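Local coordinates for betaine aldehyde dehydrogenase (Staphylococcus aureus subsp. aureus COL, PDB 4QTO), which catalyses the NAD-dependent oxidation of betaine aldehyde to glycine betaine, as a member of the aldehyde dehydrogenase family, at residues A[48-53]-A[64-69]; A[356-361]-A[392-397]. One frame throughout, in Å; residues are numbered along the deposited sequence.

Contact 1. Residues A[48-53]-A[64-69]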
ATOM      1  N   ASN A  48      44.105 -16.222  17.018  1.00 17.34           N
ATOM      2  CA  ASN A  48      43.985 -17.256  16.014  1.00 17.20           C
ATOM      3  C   ASN A  48      43.741 -16.600  14.650  1.00 16.27           C
ATOM      4  O   ASN A  48      43.191 -15.480  14.553  1.00 14.02           O
ATOM      5  CB  ASN A  48      42.843 -18.163  16.376  1.00 19.10           C
ATOM      6  CG  ASN A  48      42.883 -19.489  15.647  1.00 23.27           C
ATOM      7  OD1 ASN A  48      43.888 -19.872  15.043  1.00 27.31           O
ATOM      8  ND2 ASN A  48      41.780 -20.218  15.742  1.00 27.63           N
ATOM      9  N   THR A  49      44.170 -17.305  13.612  1.00 16.22           N
ATOM     10  CA  THR A  49      44.049 -16.840  12.234  1.00 15.23           C
ATOM     11  C   THR A  49      43.657 -17.969  11.314  1.00 16.36           C
ATOM     12  O   THR A  49      43.727 -19.147  11.686  1.00 16.54           O
ATOM     13  CB  THR A  49      45.390 -16.235  11.721  1.00 15.31           C
ATOM     14  OG1 THR A  49      46.444 -17.215  11.758  1.00 17.89           O
ATOM     15  CG2 THR A  49      45.801 -15.013  12.528  1.00 15.44           C
ATOM     16  N   ARG A  50      43.308 -17.594  10.091  1.00 17.01           N
ATOM     17  CA  ARG A  50      42.907 -18.509   9.046  1.00 17.48           C
ATOM     18  C   ARG A  50      43.486 -18.059   7.723  1.00 16.92           C
ATOM     19  O   ARG A  50      43.461 -16.881   7.391  1.00 16.04           O
ATOM     20  CB  ARG A  50      41.372 -18.534   8.948  1.00 18.39           C
ATOM     21  CG  ARG A  50      40.859 -19.295   7.741  1.00 18.83           C
ATOM     22  CD  ARG A  50      39.343 -19.210   7.670  1.00 20.18           C
ATOM     23  NE  ARG A  50      38.729 -19.954   8.777  1.00 18.28           N
ATOM     24  CZ  ARG A  50      38.366 -21.208   8.730  1.00 23.00           C
ATOM     25  NH1 ARG A  50      38.491 -21.879   7.587  1.00 28.67           N
ATOM     26  NH2 ARG A  50      37.844 -21.768   9.800  1.00 22.65           N
ATOM     27  N   ASP A  51      44.064 -19.009   6.991  1.00 15.65           N
ATOM     28  CA  ASP A  51      44.590 -18.757   5.653  1.00 16.20           C
ATOM     29  C   ASP A  51      43.457 -18.950   4.627  1.00 16.51           C
ATOM     30  O   ASP A  51      42.721 -19.957   4.663  1.00 18.53           O
ATOM     31  CB  ASP A  51      45.730 -19.715   5.323  1.00 19.20           C
ATOM     32  CG  ASP A  51      46.997 -19.421   6.095  1.00 21.66           C
ATOM     33  OD1 ASP A  51      47.128 -18.380   6.762  1.00 20.44           O
ATOM     34  OD2 ASP A  51      47.901 -20.260   6.017  1.00 23.60           O
ATOM     35  N   ILE A  52      43.300 -17.947   3.778  1.00 15.13           N
ATOM     36  CA  ILE A  52      42.297 -17.859   2.731  1.00 14.51           C
ATOM     37  C   ILE A  52      42.988 -18.320   1.443  1.00 17.47           C
ATOM     38  O   ILE A  52      44.119 -17.924   1.155  1.00 16.53           O
ATOM     39  CB  ILE A  52      41.773 -16.413   2.602  1.00 13.92           C
ATOM     40  CG1 ILE A  52      41.217 -15.953   3.944  1.00 13.45           C
ATOM     41  CG2 ILE A  52      40.725 -16.284   1.501  1.00 13.40           C
ATOM     42  CD1 ILE A  52      40.191 -16.885   4.556  1.00 14.18           C
ATOM     43  N   ILE A  53      42.274 -19.127   0.667  0.50 17.39           N
ATOM     44  CA  ILE A  53      42.801 -19.752  -0.533  0.50 20.24           C
ATOM     45  C   ILE A  53      42.116 -19.264  -1.808  0.50 20.40           C
ATOM     46  O   ILE A  53      40.941 -18.855  -1.784  0.50 21.19           O
ATOM     47  CB  ILE A  53      42.527 -21.266  -0.390  0.50 22.99           C
ATOM     48  CG1 ILE A  53      43.138 -21.789   0.927  0.50 24.10           C
ATOM     49  CG2 ILE A  53      43.037 -22.046  -1.571  0.50 25.53           C
ATOM     50  CD1 ILE A  53      42.652 -23.174   1.326  0.50 24.28           C
ATOM     51  N   VAL A  64      43.595 -13.972   7.740  1.00 13.48           N
ATOM     52  CA  VAL A  64      42.716 -13.117   8.516  1.00 14.09           C
ATOM     53  C   VAL A  64      42.517 -13.637   9.947  1.00 13.91           C
ATOM     54  O   VAL A  64      42.784 -14.810  10.256  1.00 14.00           O
ATOM     55  CB  VAL A  64      41.317 -12.987   7.851  1.00 14.63           C
ATOM     56  CG1 VAL A  64      41.455 -12.406   6.449  1.00 14.82           C
ATOM     57  CG2 VAL A  64      40.622 -14.335   7.816  1.00 14.37           C
ATOM     58  N   SER A  65      42.045 -12.749  10.813  1.00 13.25           N
ATOM     59  CA  SER A  65      41.707 -13.142  12.178  1.00 13.95           C
ATOM     60  C   SER A  65      40.611 -14.196  12.187  1.00 14.02           C
ATOM     61  O   SER A  65      39.708 -14.183  11.343  1.00 13.32           O
ATOM     62  CB  SER A  65      41.183 -11.964  12.973  1.00 14.68           C
ATOM     63  OG  SER A  65      42.189 -10.986  13.126  1.00 16.38           O
ATOM     64  N   GLU A  66      40.703 -15.129  13.136  1.00 13.22           N
ATOM     65  CA  GLU A  66      39.694 -16.201  13.333  1.00 14.24           C
ATOM     66  C   GLU A  66      39.152 -15.934  14.763  1.00 14.37           C
ATOM     67  O   GLU A  66      39.759 -16.324  15.778  1.00 16.31           O
ATOM     68  CB  GLU A  66      40.342 -17.555  13.236  1.00 15.80           C
ATOM     69  CG  GLU A  66      39.407 -18.738  13.460  1.00 17.42           C
ATOM     70  CD  GLU A  66      38.611 -19.135  12.227  1.00 19.39           C
ATOM     71  OE1 GLU A  66      38.659 -18.473  11.175  1.00 15.65           O
ATOM     72  OE2 GLU A  66      38.012 -20.237  12.304  1.00 22.52           O
ATOM     73  N   GLY A  67      38.040 -15.221  14.814  1.00 14.64           N
ATOM     74  CA  GLY A  67      37.451 -14.751  16.062  1.00 15.26           C
ATOM     75  C   GLY A  67      36.896 -15.814  16.988  1.00 15.30           C
ATOM     76  O   GLY A  67      36.633 -16.946  16.569  1.00 16.59           O
ATOM     77  N   THR A  68      36.717 -15.424  18.246  1.00 14.56           N
ATOM     78  CA  THR A  68      36.187 -16.308  19.252  1.00 15.10           C
ATOM     79  C   THR A  68      34.720 -16.014  19.569  1.00 15.55           C
ATOM     80  O   THR A  68      34.152 -14.970  19.205  1.00 13.08           O
ATOM     81  CB  THR A  68      36.959 -16.179  20.570  1.00 15.89           C
ATOM     82  OG1 THR A  68      36.723 -14.886  21.151  1.00 15.43           O
ATOM     83  CG2 THR A  68      38.435 -16.371  20.342  1.00 17.08           C
ATOM     84  N   LYS A  69      34.094 -16.929  20.302  1.00 14.93           N
ATOM     85  CA  LYS A  69      32.697 -16.708  20.660  1.00 17.28           C
ATOM     86  C   LYS A  69      32.570 -15.490  21.575  1.00 16.46           C
ATOM     87  O   LYS A  69      31.527 -14.812  21.550  1.00 15.99           O
ATOM     88  CB  LYS A  69      32.083 -17.962  21.287  1.00 21.53           C
ATOM     89  CG  LYS A  69      32.585 -18.318  22.643  1.00 25.56           C
ATOM     90  CD  LYS A  69      31.877 -19.611  23.089  1.00 30.29           C
ATOM     91  CE  LYS A  69      32.207 -19.990  24.526  1.00 34.63           C
ATOM     92  NZ  LYS A  69      33.657 -20.225  24.748  1.00 39.48           N
TER
HETATM   93  O   HOH W   1      43.705 -12.796  15.257  1.00 14.69           O
HETATM   94  O   HOH W   2      39.447 -18.875  17.176  1.00 19.81           O

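Contact 2. Residues A[356-361]-A[392-397]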
ATOM      1  N   ILE A 356      34.547 -24.301  -5.126  1.00 15.49           N
ATOM      2  CA  ILE A 356      35.093 -23.460  -4.053  1.00 15.92           C
ATOM      3  C   ILE A 356      36.150 -24.029  -3.123  1.00 17.27           C
ATOM      4  O   ILE A 356      37.014 -23.278  -2.649  1.00 17.53           O
ATOM      5  CB  ILE A 356      33.924 -22.880  -3.222  1.00 15.85           C
ATOM      6  CG1 ILE A 356      34.319 -21.647  -2.420  1.00 15.26           C
ATOM      7  CG2 ILE A 356      33.325 -23.941  -2.311  1.00 16.15           C
ATOM      8  CD1 ILE A 356      34.712 -20.449  -3.263  1.00 16.51           C
ATOM      9  N   SER A 357      36.092 -25.336  -2.855  1.00 16.82           N
ATOM     10  CA  SER A 357      36.988 -25.939  -1.873  1.00 18.72           C
ATOM     11  C   SER A 357      37.142 -27.417  -2.101  1.00 18.95           C
ATOM     12  O   SER A 357      36.379 -28.018  -2.844  1.00 18.06           O
ATOM     13  CB  SER A 357      36.413 -25.748  -0.466  1.00 18.64           C
ATOM     14  OG  SER A 357      35.234 -26.526  -0.289  1.00 18.75           O
ATOM     15  N   THR A 358      38.158 -27.998  -1.470  1.00 20.31           N
ATOM     16  CA  THR A 358      38.412 -29.406  -1.577  1.00 22.02           C
ATOM     17  C   THR A 358      37.212 -30.183  -1.058  1.00 21.95           C
ATOM     18  O   THR A 358      36.794 -31.185  -1.660  1.00 21.72           O
ATOM     19  CB  THR A 358      39.650 -29.787  -0.721  1.00 24.77           C
ATOM     20  OG1 THR A 358      40.789 -29.115  -1.254  1.00 28.88           O
ATOM     21  CG2 THR A 358      39.906 -31.268  -0.762  1.00 26.59           C
ATOM     22  N   GLU A 359      36.685 -29.735   0.071  1.00 22.60           N
ATOM     23  CA  GLU A 359      35.561 -30.401   0.703  1.00 24.20           C
ATOM     24  C   GLU A 359      34.338 -30.381  -0.209  1.00 21.34           C
ATOM     25  O   GLU A 359      33.618 -31.383  -0.328  1.00 21.05           O
ATOM     26  CB  GLU A 359      35.201 -29.735   2.027  1.00 28.20           C
ATOM     27  CG  GLU A 359      36.249 -29.869   3.123  1.00 33.40           C
ATOM     28  CD  GLU A 359      37.566 -29.134   2.841  1.00 37.61           C
ATOM     29  OE1 GLU A 359      38.629 -29.688   3.196  1.00 48.85           O
ATOM     30  OE2 GLU A 359      37.555 -28.031   2.248  1.00 32.37           O
ATOM     31  N   HIS A 360      34.109 -29.251  -0.862  1.00 19.11           N
ATOM     32  CA  HIS A 360      32.947 -29.141  -1.746  1.00 17.51           C
ATOM     33  C   HIS A 360      33.121 -30.006  -2.983  1.00 17.59           C
ATOM     34  O   HIS A 360      32.183 -30.692  -3.415  1.00 16.57           O
ATOM     35  CB  HIS A 360      32.639 -27.681  -2.109  1.00 17.12           C
ATOM     36  CG  HIS A 360      31.290 -27.519  -2.715  1.00 16.66           C
ATOM     37  ND1 HIS A 360      30.150 -27.931  -2.064  1.00 18.51           N
ATOM     38  CD2 HIS A 360      30.885 -27.036  -3.914  1.00 16.87           C
ATOM     39  CE1 HIS A 360      29.096 -27.697  -2.825  1.00 18.56           C
ATOM     40  NE2 HIS A 360      29.513 -27.154  -3.952  1.00 17.25           N
ATOM     41  N   ARG A 361      34.311 -29.991  -3.565  1.00 17.61           N
ATOM     42  CA  ARG A 361      34.561 -30.828  -4.718  1.00 18.29           C
ATOM     43  C   ARG A 361      34.375 -32.307  -4.347  1.00 19.54           C
ATOM     44  O   ARG A 361      33.774 -33.088  -5.107  1.00 19.38           O
ATOM     45  CB  ARG A 361      35.944 -30.607  -5.315  1.00 20.17           C
ATOM     46  CG  ARG A 361      36.135 -31.536  -6.519  1.00 21.52           C
ATOM     47  CD  ARG A 361      37.275 -31.144  -7.427  1.00 24.64           C
ATOM     48  NE  ARG A 361      38.563 -31.230  -6.770  1.00 23.81           N
ATOM     49  CZ  ARG A 361      39.738 -31.081  -7.393  1.00 25.36           C
ATOM     50  NH1 ARG A 361      39.824 -30.859  -8.723  1.00 22.80           N
ATOM     51  NH2 ARG A 361      40.838 -31.175  -6.679  1.00 25.07           N
ATOM     52  N   ASP A 392      46.131 -28.140 -10.790  1.00 32.03           N
ATOM     53  CA  ASP A 392      46.357 -27.632  -9.447  1.00 34.66           C
ATOM     54  C   ASP A 392      45.133 -26.996  -8.815  1.00 29.39           C
ATOM     55  O   ASP A 392      45.133 -26.747  -7.613  1.00 27.05           O
ATOM     56  CB  ASP A 392      47.484 -26.599  -9.445  1.00 40.82           C
ATOM     57  CG  ASP A 392      48.837 -27.211  -9.748  1.00 47.83           C
ATOM     58  OD1 ASP A 392      48.996 -28.456  -9.636  1.00 53.26           O
ATOM     59  OD2 ASP A 392      49.754 -26.428 -10.076  1.00 55.00           O
ATOM     60  N   GLY A 393      44.110 -26.726  -9.626  1.00 25.66           N
ATOM     61  CA  GLY A 393      42.905 -26.062  -9.147  1.00 23.82           C
ATOM     62  C   GLY A 393      41.777 -27.016  -8.801  1.00 21.99           C
ATOM     63  O   GLY A 393      41.813 -28.200  -9.100  1.00 22.16           O
ATOM     64  N   LEU A 394      40.717 -26.451  -8.230  1.00 18.52           N
ATOM     65  CA  LEU A 394      39.582 -27.234  -7.784  1.00 17.93           C
ATOM     66  C   LEU A 394      38.513 -27.351  -8.862  1.00 16.87           C
ATOM     67  O   LEU A 394      37.347 -27.033  -8.652  1.00 16.70           O
ATOM     68  CB  LEU A 394      39.009 -26.607  -6.516  1.00 17.86           C
ATOM     69  CG  LEU A 394      39.970 -26.610  -5.311  1.00 18.76           C
ATOM     70  CD1 LEU A 394      39.493 -25.667  -4.246  1.00 18.94           C
ATOM     71  CD2 LEU A 394      40.072 -28.016  -4.743  1.00 21.00           C
ATOM     72  N   PHE A 395      38.923 -27.834 -10.029  1.00 17.51           N
ATOM     73  CA  PHE A 395      38.007 -27.981 -11.142  1.00 16.43           C
ATOM     74  C   PHE A 395      37.220 -29.289 -11.128  1.00 16.53           C
ATOM     75  O   PHE A 395      37.672 -30.334 -10.619  1.00 17.10           O
ATOM     76  CB  PHE A 395      38.743 -27.807 -12.469  1.00 16.50           C
ATOM     77  CG  PHE A 395      39.201 -26.412 -12.713  1.00 16.48           C
ATOM     78  CD1 PHE A 395      38.342 -25.503 -13.320  1.00 15.37           C
ATOM     79  CD2 PHE A 395      40.441 -25.993 -12.299  1.00 17.24           C
ATOM     80  CE1 PHE A 395      38.743 -24.194 -13.528  1.00 16.49           C
ATOM     81  CE2 PHE A 395      40.836 -24.692 -12.495  1.00 17.61           C
ATOM     82  CZ  PHE A 395      39.991 -23.797 -13.131  1.00 16.88           C
ATOM     83  N   PHE A 396      36.009 -29.188 -11.666  1.00 15.81           N
ATOM     84  CA  PHE A 396      35.141 -30.340 -11.830  1.00 16.43           C
ATOM     85  C   PHE A 396      34.421 -30.124 -13.167  1.00 16.02           C
ATOM     86  O   PHE A 396      33.945 -29.026 -13.433  1.00 15.18           O
ATOM     87  CB  PHE A 396      34.173 -30.521 -10.678  1.00 17.20           C
ATOM     88  CG  PHE A 396      33.515 -31.873 -10.684  1.00 17.61           C
ATOM     89  CD1 PHE A 396      34.149 -32.953 -10.089  1.00 19.40           C
ATOM     90  CD2 PHE A 396      32.317 -32.061 -11.296  1.00 17.39           C
ATOM     91  CE1 PHE A 396      33.582 -34.215 -10.126  1.00 19.86           C
ATOM     92  CE2 PHE A 396      31.736 -33.315 -11.322  1.00 18.26           C
ATOM     93  CZ  PHE A 396      32.364 -34.381 -10.751  1.00 19.09           C
ATOM     94  N   GLU A 397      34.398 -31.161 -14.003  1.00 16.41           N
ATOM     95  CA  GLU A 397      33.833 -31.010 -15.327  1.00 16.55           C
ATOM     96  C   GLU A 397      32.333 -30.733 -15.313  1.00 15.56           C
ATOM     97  O   GLU A 397      31.615 -31.283 -14.484  1.00 14.98           O
ATOM     98  CB  GLU A 397      34.055 -32.261 -16.142  1.00 18.48           C
ATOM     99  CG  GLU A 397      35.508 -32.518 -16.519  1.00 20.77           C
ATOM    100  CD  GLU A 397      35.711 -33.887 -17.181  1.00 24.80           C
ATOM    101  OE1 GLU A 397      34.842 -34.807 -17.073  1.00 22.77           O
ATOM    102  OE2 GLU A 397      36.806 -34.063 -17.756  1.00 25.73           O
TER
HETATM  103  O   HOH W   3      43.339 -30.316  -8.224  1.00 32.95           O

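Contact 1. Residues A[48-53]-A[64-69]
R50 and V64 form an antiparallel hydrogen-bonded pair, R50 N giving to V64 O at 2.8 Å and V64 N to R50 O at 2.9 Å, while T49 and S65 make the neighbouring non-hydrogen-bonded pair. Past S65 a further backbone bond runs from E66 N to N48 O (2.9 Å), with the donor well above the carbonyl plane. The side chains of R50 and E66 then join in a side-on salt bridge: NE of R50 meets OE1 of E66 at 2.8 Å, and NH2 of R50 meets OE2 of E66 at 2.9 Å. Both oxygens are met on their syn sides and lie nearly in the guanidinium plane, but the nitrogens come in from out of the carboxylate plane, the two planes being 38° apart. E66 reaches its partner because its chain bends at chi2 (82°), and the paired bonds restrain both groups against rotation. R50 and V64 lie on the paired strands of a beta hairpin, 49-54 and 59-65, in the aldehyde dehydrogenase fold; E66 comes just after the second. N48 lies alongside E66, its ND2 3.6 Å from CG of E66; a short polar amide suits the partly exposed N48, where one water joins ND2 of N48 to E66 O and another joins N48 O to S65 OG. On the face shared with R50, the branched V64 presents CG2 to CD1 of the buried I52 at 4.2 Å, a small apolar contact.

Contact 2. Residues A[356-361]-A[392-397]
L394 is the centre of an inverse gamma turn, and the guanidinium of R361 lies against this tight bend, with CA of L394 3.7 Å above one face near its rim. At the edge of the same group, NH1 of R361 donates to F395 O at 2.9 Å; the bond is nearly straight (164°), lies in the carbonyl plane and uses a lone pair. A water also in the guanidinium plane accepts from NH2 of R361 and donates to G393 O. Arginine suits this buried place because its several N-H groups can serve main-chain oxygens on a loop lacking regular structure. Its chain runs out extended from the helix and bends only at chi3 (64°), which turns the planar end along the loop. L394 packs against the helix start: CD1 of L394 lies 3.5 Å from CA of S357, and CD2 sits 3.7 Å from OG1 of T358. F396 brings CD1 of its ring to 4.3 Å from CG of R361, and the ring also touches I364, E365 and M368 further along the helix. S357 is the N-cap, its OG accepting from H360 N at 3.0 Å, and the loop before strand 399-402 packs on this capped N-terminal turn of helix 358-373.

Contact 1 is partly buried and contact 2 mostly buried; the centres of both lie about 21 to 22 Å from the centre of the chain. They share no element: contact 1 pairs the strand ends remote from the turn of a local two-stranded hairpin, whereas 356-361 and 392-397 bring a helix start against a loop 31 residues on. Each relies on an arginine, used differently. In the hairpin a carboxylate balances its charge beside an already regular backbone ladder; in contact 2 its targets are neutral main-chain oxygens, one direct and one through water, with L394 burying about as much surface as the arginine. The two do not touch, their nearest atoms being about 6 Å apart.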